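Uncharacterized protein (Thermus thermophilus HB8, PDB 6SCE) is a CRISPR defence DNA nuclease of a type III system, activated when cyclic oligoadenylate binds to it. Local coordinates at residues Y147-V158 with A170-F181; G186-R194 with L223-H231. All blocks are in the same frame, centred on the assembly; numbering follows the deposited sequence.

In the fold
Both contacts lie in one mixed sheet, whose strand order follows the chain: 156-158, 169-172, 179-184, 187-192, 225-229 and 260-262. Contact 1 (147-158 with 170-181) forms its edge hairpin, and contact 2 (186-194 with 223-231) the parallel pair further in; their centres are about 13 Å apart. They are joined where strands 179-184 and 187-192 run antiparallel, Val180 N lying 2.8 Å from Tyr191 O. Helix 206-220 packs against side chains of both. Each also reaches the bound oligoadenylate: Tyr147 OH of contact 1, also hydrogen-bonded to Asp13, hydrogen-bonds an adenine N6, and Leu223 of contact 2 rests against the base of A2 of chain B.

Contact 1. Residues Y147-V158 with A170-F181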
loop_
_atom_site.group_PDB
_atom_site.type_symbol
_atom_site.label_atom_id
_atom_site.label_comp_id
_atom_site.label_asym_id
_atom_site.label_seq_id
_atom_site.Cartn_x
_atom_site.Cartn_y
_atom_site.Cartn_z
ATOM N N TYR A 147 4.445 -2.994 20.092
ATOM C CA TYR A 147 3.227 -2.561 19.383
ATOM C C TYR A 147 2.084 -2.213 20.326
ATOM O O TYR A 147 1.444 -1.169 20.181
ATOM C CB TYR A 147 2.706 -3.659 18.472
ATOM C CG TYR A 147 3.558 -4.031 17.259
ATOM C CD1 TYR A 147 4.742 -3.359 16.946
ATOM C CD2 TYR A 147 3.144 -5.056 16.411
ATOM C CE1 TYR A 147 5.476 -3.709 15.816
ATOM C CE2 TYR A 147 3.877 -5.415 15.284
ATOM C CZ TYR A 147 5.033 -4.735 14.985
ATOM O OH TYR A 147 5.757 -5.081 13.844
ATOM N N LEU A 148 1.776 -3.116 21.253
ATOM C CA LEU A 148 0.544 -2.951 22.017
ATOM C C LEU A 148 0.697 -1.949 23.157
ATOM O O LEU A 148 -0.099 -1.012 23.297
ATOM C CB LEU A 148 0.057 -4.287 22.528
ATOM C CG LEU A 148 -0.174 -5.326 21.446
ATOM C CD1 LEU A 148 -0.736 -6.579 22.076
ATOM C CD2 LEU A 148 -1.083 -4.820 20.332
ATOM N N GLU A 149 1.749 -2.102 23.940
ATOM C CA GLU A 149 1.997 -1.181 25.037
ATOM C C GLU A 149 2.046 0.280 24.573
ATOM O O GLU A 149 1.351 1.130 25.142
ATOM C CB GLU A 149 3.269 -1.586 25.802
ATOM C CG GLU A 149 3.573 -0.719 27.015
ATOM C CD GLU A 149 4.112 0.669 26.658
ATOM O OE1 GLU A 149 4.924 0.793 25.700
ATOM O OE2 GLU A 149 3.741 1.652 27.354
ATOM N N PRO A 150 2.858 0.604 23.549
ATOM C CA PRO A 150 2.856 2.028 23.168
ATOM C C PRO A 150 1.536 2.558 22.606
ATOM O O PRO A 150 1.342 3.751 22.594
ATOM C CB PRO A 150 3.944 2.109 22.083
ATOM C CG PRO A 150 4.098 0.732 21.593
ATOM C CD PRO A 150 3.882 -0.140 22.803
ATOM N N LEU A 151 0.667 1.686 22.092
ATOM C CA LEU A 151 -0.634 2.114 21.600
ATOM C C LEU A 151 -1.699 2.149 22.731
ATOM O O LEU A 151 -2.859 2.412 22.462
ATOM C CB LEU A 151 -1.126 1.171 20.500
ATOM C CG LEU A 151 -0.431 1.198 19.133
ATOM C CD1 LEU A 151 -0.870 0.018 18.282
ATOM C CD2 LEU A 151 -0.695 2.496 18.405
ATOM N N GLY A 152 -1.309 1.833 23.958
ATOM C CA GLY A 152 -2.220 1.835 25.100
ATOM C C GLY A 152 -3.207 0.674 25.087
ATOM O O GLY A 152 -4.300 0.774 25.651
ATOM N N GLU A 153 -2.840 -0.432 24.450
ATOM C CA GLU A 153 -3.740 -1.568 24.331
ATOM C C GLU A 153 -3.396 -2.554 25.421
ATOM O O GLU A 153 -2.299 -3.148 25.411
ATOM C CB GLU A 153 -3.600 -2.271 22.970
ATOM C CG GLU A 153 -3.988 -1.425 21.770
ATOM C CD GLU A 153 -5.486 -1.163 21.647
ATOM O OE1 GLU A 153 -6.305 -1.833 22.311
ATOM O OE2 GLU A 153 -5.843 -0.250 20.886
ATOM N N ALA A 154 -4.332 -2.752 26.353
ATOM C CA ALA A 154 -4.190 -3.807 27.326
ATOM C C ALA A 154 -4.437 -5.148 26.653
ATOM O O ALA A 154 -5.144 -5.258 25.654
ATOM C CB ALA A 154 -5.146 -3.602 28.515
ATOM N N TRP A 155 -3.823 -6.183 27.190
ATOM C CA TRP A 155 -3.942 -7.482 26.597
ATOM C C TRP A 155 -3.788 -8.557 27.628
ATOM O O TRP A 155 -3.233 -8.318 28.691
ATOM C CB TRP A 155 -2.904 -7.632 25.489
ATOM C CG TRP A 155 -1.526 -7.423 25.987
ATOM C CD1 TRP A 155 -0.898 -6.233 26.205
ATOM C CD2 TRP A 155 -0.622 -8.430 26.363
ATOM N NE1 TRP A 155 0.356 -6.438 26.667
ATOM C CE2 TRP A 155 0.556 -7.784 26.796
ATOM C CE3 TRP A 155 -0.681 -9.810 26.379
ATOM C CZ2 TRP A 155 1.658 -8.473 27.231
ATOM C CZ3 TRP A 155 0.428 -10.503 26.800
ATOM C CH2 TRP A 155 1.581 -9.834 27.228
ATOM N N GLU A 156 -4.292 -9.733 27.299
ATOM C CA GLU A 156 -4.125 -10.918 28.126
ATOM C C GLU A 156 -3.991 -12.143 27.260
ATOM O O GLU A 156 -4.643 -12.257 26.193
ATOM C CB GLU A 156 -5.311 -11.064 29.070
ATOM C CG GLU A 156 -6.643 -11.142 28.366
ATOM C CD GLU A 156 -7.790 -11.143 29.342
ATOM O OE1 GLU A 156 -8.592 -12.109 29.298
ATOM O OE2 GLU A 156 -7.851 -10.196 30.162
ATOM N N ARG A 157 -3.155 -13.071 27.714
ATOM C CA ARG A 157 -2.868 -14.268 26.961
ATOM C C ARG A 157 -4.074 -15.192 26.936
ATOM O O ARG A 157 -4.757 -15.364 27.945
ATOM C CB ARG A 157 -1.658 -15.008 27.519
ATOM C CG ARG A 157 -0.317 -14.259 27.376
ATOM C CD ARG A 157 0.192 -14.342 25.948
ATOM N NE ARG A 157 0.443 -15.721 25.568
ATOM C CZ ARG A 157 1.566 -16.383 25.808
ATOM N NH1 ARG A 157 2.596 -15.786 26.408
ATOM N NH2 ARG A 157 1.662 -17.651 25.445
ATOM N N VAL A 158 -4.318 -15.792 25.782
ATOM C CA VAL A 158 -5.436 -16.717 25.628
ATOM C C VAL A 158 -4.964 -17.834 24.772
ATOM O O VAL A 158 -3.941 -17.726 24.075
ATOM C CB VAL A 158 -6.681 -16.073 24.982
ATOM C CG1 VAL A 158 -7.292 -15.050 25.904
ATOM C CG2 VAL A 158 -6.349 -15.477 23.612
ATOM N N ALA A 170 -1.167 -16.279 21.577
ATOM C CA ALA A 170 -2.248 -15.335 21.302
ATOM C C ALA A 170 -2.602 -14.469 22.485
ATOM O O ALA A 170 -2.380 -14.827 23.652
ATOM C CB ALA A 170 -3.475 -16.068 20.794
ATOM N N ALA A 171 -3.138 -13.302 22.178
ATOM C CA ALA A 171 -3.602 -12.373 23.199
ATOM C C ALA A 171 -4.937 -11.783 22.803
ATOM O O ALA A 171 -5.156 -11.431 21.654
ATOM C CB ALA A 171 -2.616 -11.256 23.376
ATOM N N ARG A 172 -5.823 -11.652 23.773
ATOM C CA ARG A 172 -7.035 -10.911 23.610
ATOM C C ARG A 172 -6.790 -9.495 24.090
ATOM O O ARG A 172 -6.073 -9.273 25.048
ATOM C CB ARG A 172 -8.137 -11.582 24.420
ATOM C CG ARG A 172 -9.486 -10.999 24.189
ATOM C CD ARG A 172 -10.547 -11.817 24.914
ATOM N NE ARG A 172 -10.521 -11.551 26.342
ATOM C CZ ARG A 172 -11.146 -10.529 26.931
ATOM N NH1 ARG A 172 -11.859 -9.654 26.217
ATOM N NH2 ARG A 172 -11.058 -10.378 28.250
ATOM N N LEU A 173 -7.362 -8.535 23.383
ATOM C CA LEU A 173 -7.280 -7.139 23.752
ATOM C C LEU A 173 -8.657 -6.731 24.253
ATOM O O LEU A 173 -9.578 -6.512 23.453
ATOM C CB LEU A 173 -6.871 -6.278 22.556
ATOM C CG LEU A 173 -5.386 -6.248 22.188
ATOM C CD1 LEU A 173 -4.788 -7.620 22.024
ATOM C CD2 LEU A 173 -5.235 -5.451 20.894
ATOM N N PRO A 174 -8.815 -6.611 25.579
ATOM C CA PRO A 174 -10.179 -6.350 26.071
ATOM C C PRO A 174 -10.785 -5.072 25.494
ATOM O O PRO A 174 -11.986 -5.021 25.310
ATOM C CB PRO A 174 -9.982 -6.257 27.587
ATOM C CG PRO A 174 -8.842 -7.213 27.839
ATOM C CD PRO A 174 -7.893 -6.903 26.697
ATOM N N GLY A 175 -9.959 -4.085 25.162
ATOM C CA GLY A 175 -10.413 -2.867 24.497
ATOM C C GLY A 175 -10.693 -2.955 22.999
ATOM O O GLY A 175 -11.006 -1.942 22.383
ATOM N N ARG A 176 -10.532 -4.134 22.394
ATOM C CA ARG A 176 -10.719 -4.289 20.941
ATOM C C ARG A 176 -11.513 -5.523 20.681
ATOM O O ARG A 176 -10.962 -6.603 20.487
ATOM C CB ARG A 176 -9.393 -4.418 20.195
ATOM C CG ARG A 176 -8.451 -3.249 20.356
ATOM C CD ARG A 176 -8.403 -2.395 19.128
ATOM N NE ARG A 176 -8.169 -1.007 19.479
ATOM C CZ ARG A 176 -8.356 0.009 18.651
ATOM N NH1 ARG A 176 -8.780 -0.204 17.403
ATOM N NH2 ARG A 176 -8.118 1.245 19.078
ATOM N N GLU A 177 -12.830 -5.347 20.622
ATOM C CA GLU A 177 -13.761 -6.439 20.373
ATOM C C GLU A 177 -13.512 -7.020 18.976
ATOM O O GLU A 177 -13.135 -6.293 18.076
ATOM C CB GLU A 177 -15.176 -5.842 20.466
ATOM C CG GLU A 177 -16.336 -6.798 20.316
ATOM C CD GLU A 177 -17.674 -6.063 20.308
ATOM O OE1 GLU A 177 -17.678 -4.818 20.468
ATOM O OE2 GLU A 177 -18.718 -6.736 20.136
ATOM N N GLY A 178 -13.703 -8.314 18.812
ATOM C CA GLY A 178 -13.824 -8.902 17.462
ATOM C C GLY A 178 -12.588 -9.547 16.871
ATOM O O GLY A 178 -12.643 -10.140 15.795
ATOM N N GLY A 179 -11.464 -9.451 17.574
ATOM C CA GLY A 179 -10.237 -10.036 17.094
ATOM C C GLY A 179 -9.376 -10.619 18.178
ATOM O O GLY A 179 -9.553 -10.331 19.379
ATOM N N VAL A 180 -8.459 -11.482 17.764
ATOM C CA VAL A 180 -7.414 -12.017 18.630
ATOM C C VAL A 180 -6.074 -11.710 17.973
ATOM O O VAL A 180 -5.945 -11.937 16.777
ATOM C CB VAL A 180 -7.545 -13.547 18.771
ATOM C CG1 VAL A 180 -6.534 -14.087 19.772
ATOM C CG2 VAL A 180 -8.956 -13.936 19.195
ATOM N N PHE A 181 -5.099 -11.239 18.759
ATOM C CA PHE A 181 -3.776 -10.920 18.239
ATOM C C PHE A 181 -2.921 -12.166 18.378
ATOM O O PHE A 181 -2.653 -12.616 19.506
ATOM C CB PHE A 181 -3.188 -9.781 19.065
ATOM C CG PHE A 181 -1.861 -9.294 18.548
ATOM C CD1 PHE A 181 -1.820 -8.503 17.418
ATOM C CD2 PHE A 181 -0.675 -9.609 19.207
ATOM C CE1 PHE A 181 -0.614 -8.029 16.914
ATOM C CE2 PHE A 181 0.535 -9.131 18.718
ATOM C CZ PHE A 181 0.564 -8.355 17.574
HETATM O O HOH W 1 -7.126 -3.717 25.060
HETATM O O HOH W 2 -1.231 -17.830 24.027
#
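A beta hairpin at the edge of a mixed sheet pairs Glu156 with Arg172 and Arg157 with Ala171, while residues 147-155 lead into it from helix 140-148. Two backbone bonds join the first pair, Glu156 N to Arg172 O (2.9 Å) and Arg172 N to Glu156 O (2.8 Å). Their side chains run alongside each other in the same direction. Arg172 NH2 comes down on Glu156 OE1 from above the carboxylate plane, 3.2 Å away, and the two flat groups stand 85° apart in this salt bridge. Glu153 makes the second salt bridge, its OE2 lying 2.8 Å from Arg176 NE; the hydrogen bond within it is weak and bent, and Arg218 of helix 206-220 is a second partner for that oxygen. A water donating to Ala154 O and accepting from Gly175 N ties the lead-in to the turn Leu173-Arg176. On the side of helix 140-148, Leu148 CD1 meets Leu173 CD1 and Phe181 CD2, each at 4.2 Å, and Leu219 of helix 206-220 touches both leucines. Trp155 CG sits between the backbone N and carbonyl carbon (chi1 57°), a torsion that turns the indole off the sheet toward Leu140 and Ala144, with CE3 3.9 Å from Ala171 CB. Gly152, the C-prime residue with positive phi, ends helix 140-148 in a Schellman motif, with Glu153 N bonded to Leu148 O; the chain then enters the antiparallel edge hairpin.

Contact 2. Residues G186-R194 with L223-H231; sequences GLPYWYWVR and LCLPVVPYH. With nucleotides of chain B.
Strands 187-192 and 225-229 run parallel, as Tyr189, Trp190 and Tyr191 pair with Leu225, Pro226 and Val227 in a beta-alpha-beta unit whose connection contains helix 206-220. The backbone bonds alternate between the strands: Trp190 N reaches Leu225 O, Val227 N reaches Trp190 O (2.9 Å), and Trp192 N reaches Val227 O. At the start of the pair Leu225 N makes only a weak bond to Pro188 O, and a water donating to both Pro188 O and Leu223 O bridges the two segments.

Among the apolar contacts, Tyr189 CD2 touches Leu225 CB, and Tyr191 CD2 lies 3.6 Å from Val227 CG1. Pro229 CD lies over one face of the Tyr191 ring, toward its rim, and Pro229 CG is 3.5 Å from Tyr191 CZ. On the other face of the sheet Trp190 CB meets Cys224 SG, while the Trp190 indole leads away from 223-231 to stack on Phe212 and hydrogen-bond Glu215 of helix 206-220.

At the beginning of 223-231, Leu223 is wedged between protein and nucleotide: CD1 touches Pro188 CD (3.7 Å), and CD2 lies 3.5 Å from C4 of A2 of chain B, so this end lines the oligoadenylate site.

At the far end Val228 CG1 makes a CH-pi contact with the five-membered ring of Trp192, 4.0 Å from its centroid, and Arg194 NH2 lies over the centre of the opposite face. With CG anti to the backbone N (chi1 170°), the Trp192 indole swings out toward His231, whose ND1 is hydrogen-bonded to Lys202 O; Trp192 NE1 donates to His231 NE2 at 3.1 Å, the donor lying 27° out of the His231 ring plane.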
loop_
_atom_site.group_PDB
_atom_site.type_symbol
_atom_site.label_atom_id
_atom_site.label_comp_id
_atom_site.label_asym_id
_atom_site.label_seq_id
_atom_site.Cartn_x
_atom_site.Cartn_y
_atom_site.Cartn_z
ATOM N N GLY A 186 7.168 -15.710 14.788
ATOM C CA GLY A 186 7.719 -14.372 14.637
ATOM C C GLY A 186 6.899 -13.357 13.876
ATOM O O GLY A 186 7.369 -12.235 13.704
ATOM N N LEU A 187 5.696 -13.719 13.423
ATOM C CA LEU A 187 4.868 -12.814 12.654
ATOM C C LEU A 187 3.508 -12.588 13.300
ATOM O O LEU A 187 2.982 -13.492 13.992
ATOM C CB LEU A 187 4.691 -13.338 11.231
ATOM C CG LEU A 187 5.933 -13.454 10.346
ATOM C CD1 LEU A 187 5.488 -14.077 9.032
ATOM C CD2 LEU A 187 6.553 -12.088 10.164
ATOM N N PRO A 188 2.962 -11.361 13.144
ATOM C CA PRO A 188 1.692 -10.997 13.736
ATOM C C PRO A 188 0.518 -11.228 12.805
ATOM O O PRO A 188 0.615 -10.981 11.600
ATOM C CB PRO A 188 1.860 -9.498 13.992
ATOM C CG PRO A 188 2.709 -9.061 12.845
ATOM C CD PRO A 188 3.569 -10.205 12.448
ATOM N N TYR A 189 -0.598 -11.609 13.419
ATOM C CA TYR A 189 -1.869 -11.882 12.750
ATOM C C TYR A 189 -2.979 -11.311 13.618
ATOM O O TYR A 189 -2.900 -11.372 14.841
ATOM C CB TYR A 189 -2.081 -13.390 12.582
ATOM C CG TYR A 189 -0.987 -14.072 11.804
ATOM C CD1 TYR A 189 0.196 -14.451 12.426
ATOM C CD2 TYR A 189 -1.124 -14.329 10.453
ATOM C CE1 TYR A 189 1.217 -15.059 11.728
ATOM C CE2 TYR A 189 -0.112 -14.958 9.737
ATOM C CZ TYR A 189 1.060 -15.315 10.378
ATOM O OH TYR A 189 2.074 -15.906 9.662
ATOM N N TRP A 190 -3.983 -10.721 12.988
ATOM C CA TRP A 190 -5.165 -10.190 13.678
ATOM C C TRP A 190 -6.307 -11.078 13.149
ATOM O O TRP A 190 -6.612 -11.080 11.969
ATOM C CB TRP A 190 -5.352 -8.737 13.324
ATOM C CG TRP A 190 -6.475 -7.998 14.006
ATOM C CD1 TRP A 190 -7.421 -7.234 13.399
ATOM C CD2 TRP A 190 -6.759 -7.944 15.408
ATOM N NE1 TRP A 190 -8.289 -6.697 14.330
ATOM C CE2 TRP A 190 -7.906 -7.126 15.574
ATOM C CE3 TRP A 190 -6.167 -8.511 16.533
ATOM C CZ2 TRP A 190 -8.464 -6.859 16.821
ATOM C CZ3 TRP A 190 -6.724 -8.249 17.791
ATOM C CH2 TRP A 190 -7.851 -7.417 17.920
ATOM N N TYR A 191 -6.842 -11.889 14.040
ATOM C CA TYR A 191 -7.716 -13.002 13.669
ATOM C C TYR A 191 -9.125 -12.735 14.186
ATOM O O TYR A 191 -9.341 -12.511 15.367
ATOM C CB TYR A 191 -7.142 -14.277 14.245
ATOM C CG TYR A 191 -7.874 -15.554 13.908
ATOM C CD1 TYR A 191 -8.922 -16.011 14.707
ATOM C CD2 TYR A 191 -7.497 -16.328 12.834
ATOM C CE1 TYR A 191 -9.582 -17.207 14.426
ATOM C CE2 TYR A 191 -8.170 -17.515 12.541
ATOM C CZ TYR A 191 -9.186 -17.951 13.360
ATOM O OH TYR A 191 -9.822 -19.130 13.044
ATOM N N TRP A 192 -10.073 -12.774 13.262
ATOM C CA TRP A 192 -11.478 -12.382 13.501
ATOM C C TRP A 192 -12.162 -13.461 14.324
ATOM O O TRP A 192 -12.090 -14.637 13.992
ATOM C CB TRP A 192 -12.137 -12.219 12.140
ATOM C CG TRP A 192 -13.641 -12.037 12.000
ATOM C CD1 TRP A 192 -14.604 -12.964 12.260
ATOM C CD2 TRP A 192 -14.320 -10.894 11.457
ATOM N NE1 TRP A 192 -15.843 -12.455 11.939
ATOM C CE2 TRP A 192 -15.697 -11.191 11.437
ATOM C CE3 TRP A 192 -13.901 -9.661 10.972
ATOM C CZ2 TRP A 192 -16.666 -10.279 10.958
ATOM C CZ3 TRP A 192 -14.845 -8.760 10.510
ATOM C CH2 TRP A 192 -16.226 -9.081 10.507
ATOM N N VAL A 193 -12.795 -13.044 15.409
ATOM C CA VAL A 193 -13.561 -13.955 16.259
ATOM C C VAL A 193 -14.893 -13.282 16.556
ATOM O O VAL A 193 -14.992 -12.053 16.699
ATOM C CB VAL A 193 -12.827 -14.319 17.572
ATOM C CG1 VAL A 193 -11.625 -15.192 17.267
ATOM C CG2 VAL A 193 -12.424 -13.081 18.349
ATOM N N ARG A 194 -15.938 -14.085 16.600
ATOM C CA ARG A 194 -17.260 -13.583 16.961
ATOM C C ARG A 194 -17.754 -14.582 17.995
ATOM O O ARG A 194 -18.529 -15.476 17.664
ATOM C CB ARG A 194 -18.180 -13.541 15.744
ATOM C CG ARG A 194 -17.928 -12.410 14.779
ATOM C CD ARG A 194 -17.992 -11.057 15.478
ATOM N NE ARG A 194 -17.902 -9.907 14.579
ATOM C CZ ARG A 194 -16.771 -9.290 14.211
ATOM N NH1 ARG A 194 -16.854 -8.241 13.399
ATOM N NH2 ARG A 194 -15.556 -9.707 14.617
ATOM N N LEU A 223 2.762 -5.747 7.807
ATOM C CA LEU A 223 2.599 -7.131 7.364
ATOM C C LEU A 223 1.697 -7.957 8.256
ATOM O O LEU A 223 1.625 -9.169 8.100
ATOM C CB LEU A 223 3.931 -7.807 7.037
ATOM C CG LEU A 223 5.022 -7.904 8.059
ATOM C CD1 LEU A 223 4.499 -8.649 9.263
ATOM C CD2 LEU A 223 6.228 -8.612 7.442
ATOM N N CYS A 224 1.001 -7.308 9.181
ATOM C CA CYS A 224 0.044 -7.999 10.024
ATOM C C CYS A 224 -1.129 -8.460 9.142
ATOM O O CYS A 224 -1.836 -7.651 8.561
ATOM C CB CYS A 224 -0.458 -7.087 11.114
ATOM S SG CYS A 224 -1.602 -7.902 12.281
ATOM N N LEU A 225 -1.318 -9.763 9.033
ATOM C CA LEU A 225 -2.340 -10.295 8.156
ATOM C C LEU A 225 -3.713 -10.293 8.863
ATOM O O LEU A 225 -3.834 -10.867 9.933
ATOM C CB LEU A 225 -1.952 -11.730 7.795
ATOM C CG LEU A 225 -2.796 -12.393 6.719
ATOM C CD1 LEU A 225 -2.714 -11.652 5.401
ATOM C CD2 LEU A 225 -2.308 -13.822 6.564
ATOM N N PRO A 226 -4.740 -9.657 8.269
ATOM C CA PRO A 226 -6.084 -9.775 8.831
ATOM C C PRO A 226 -6.686 -11.090 8.357
ATOM O O PRO A 226 -6.977 -11.256 7.158
ATOM C CB PRO A 226 -6.834 -8.582 8.221
ATOM C CG PRO A 226 -5.820 -7.821 7.394
ATOM C CD PRO A 226 -4.746 -8.815 7.075
ATOM N N VAL A 227 -6.858 -12.009 9.279
ATOM C CA VAL A 227 -7.327 -13.351 8.942
ATOM C C VAL A 227 -8.784 -13.429 9.355
ATOM O O VAL A 227 -9.089 -13.179 10.518
ATOM C CB VAL A 227 -6.531 -14.427 9.668
ATOM C CG1 VAL A 227 -7.054 -15.814 9.276
ATOM C CG2 VAL A 227 -5.041 -14.320 9.366
ATOM N N VAL A 228 -9.679 -13.690 8.395
ATOM C CA VAL A 228 -11.102 -13.646 8.660
ATOM C C VAL A 228 -11.775 -14.950 8.236
ATOM O O VAL A 228 -11.909 -15.203 7.027
ATOM C CB VAL A 228 -11.767 -12.460 7.967
ATOM C CG1 VAL A 228 -13.296 -12.519 8.141
ATOM C CG2 VAL A 228 -11.256 -11.164 8.569
ATOM N N PRO A 229 -12.111 -15.808 9.210
ATOM C CA PRO A 229 -12.835 -17.049 8.862
ATOM C C PRO A 229 -14.265 -16.680 8.563
ATOM O O PRO A 229 -14.927 -16.026 9.381
ATOM C CB PRO A 229 -12.711 -17.911 10.117
ATOM C CG PRO A 229 -11.582 -17.301 10.895
ATOM C CD PRO A 229 -11.694 -15.832 10.616
ATOM N N TYR A 230 -14.716 -17.009 7.357
ATOM C CA TYR A 230 -16.013 -16.563 6.923
ATOM C C TYR A 230 -17.131 -17.287 7.689
ATOM O O TYR A 230 -16.929 -18.376 8.237
ATOM C CB TYR A 230 -16.165 -16.638 5.402
ATOM C CG TYR A 230 -16.059 -18.002 4.765
ATOM C CD1 TYR A 230 -17.113 -18.900 4.823
ATOM C CD2 TYR A 230 -14.916 -18.379 4.051
ATOM C CE1 TYR A 230 -17.022 -20.141 4.211
ATOM C CE2 TYR A 230 -14.827 -19.614 3.428
ATOM C CZ TYR A 230 -15.883 -20.495 3.510
ATOM O OH TYR A 230 -15.798 -21.732 2.904
ATOM N N HIS A 231 -18.277 -16.641 7.733
ATOM C CA HIS A 231 -19.426 -17.075 8.546
ATOM C C HIS A 231 -20.248 -18.144 7.803
ATOM O O HIS A 231 -21.323 -17.865 7.271
ATOM C CB HIS A 231 -20.298 -15.872 8.847
ATOM C CG HIS A 231 -19.714 -14.945 9.875
ATOM N ND1 HIS A 231 -20.403 -13.859 10.368
ATOM C CD2 HIS A 231 -18.507 -14.941 10.503
ATOM C CE1 HIS A 231 -19.655 -13.232 11.263
ATOM N NE2 HIS A 231 -18.501 -13.867 11.365
ATOM P P A B 2 9.800 -0.206 7.595
ATOM O OP1 A B 2 8.574 0.104 8.393
ATOM O OP2 A B 2 11.180 -0.137 8.192
ATOM O "O5'" A B 2 9.609 -1.687 7.007
ATOM C "C5'" A B 2 10.748 -2.335 6.395
ATOM C "C4'" A B 2 10.359 -3.728 5.967
ATOM O "O4'" A B 2 10.087 -4.517 7.157
ATOM C "C3'" A B 2 9.122 -3.834 5.084
ATOM O "O3'" A B 2 9.308 -4.794 4.046
ATOM C "C2'" A B 2 8.050 -4.335 6.048
ATOM O "O2'" A B 2 7.062 -5.107 5.401
ATOM C "C1'" A B 2 8.877 -5.205 6.984
ATOM N N9 A B 2 8.268 -5.471 8.273
ATOM C C8 A B 2 7.269 -4.755 8.894
ATOM N N7 A B 2 6.896 -5.297 10.026
ATOM C C5 A B 2 7.673 -6.439 10.150
ATOM C C6 A B 2 7.734 -7.447 11.132
ATOM N N6 A B 2 6.915 -7.510 12.180
ATOM N N1 A B 2 8.659 -8.421 10.962
ATOM C C2 A B 2 9.406 -8.402 9.850
ATOM N N3 A B 2 9.429 -7.515 8.853
ATOM C C4 A B 2 8.521 -6.553 9.067
HETATM O O HOH W 3 1.885 -11.658 9.288
#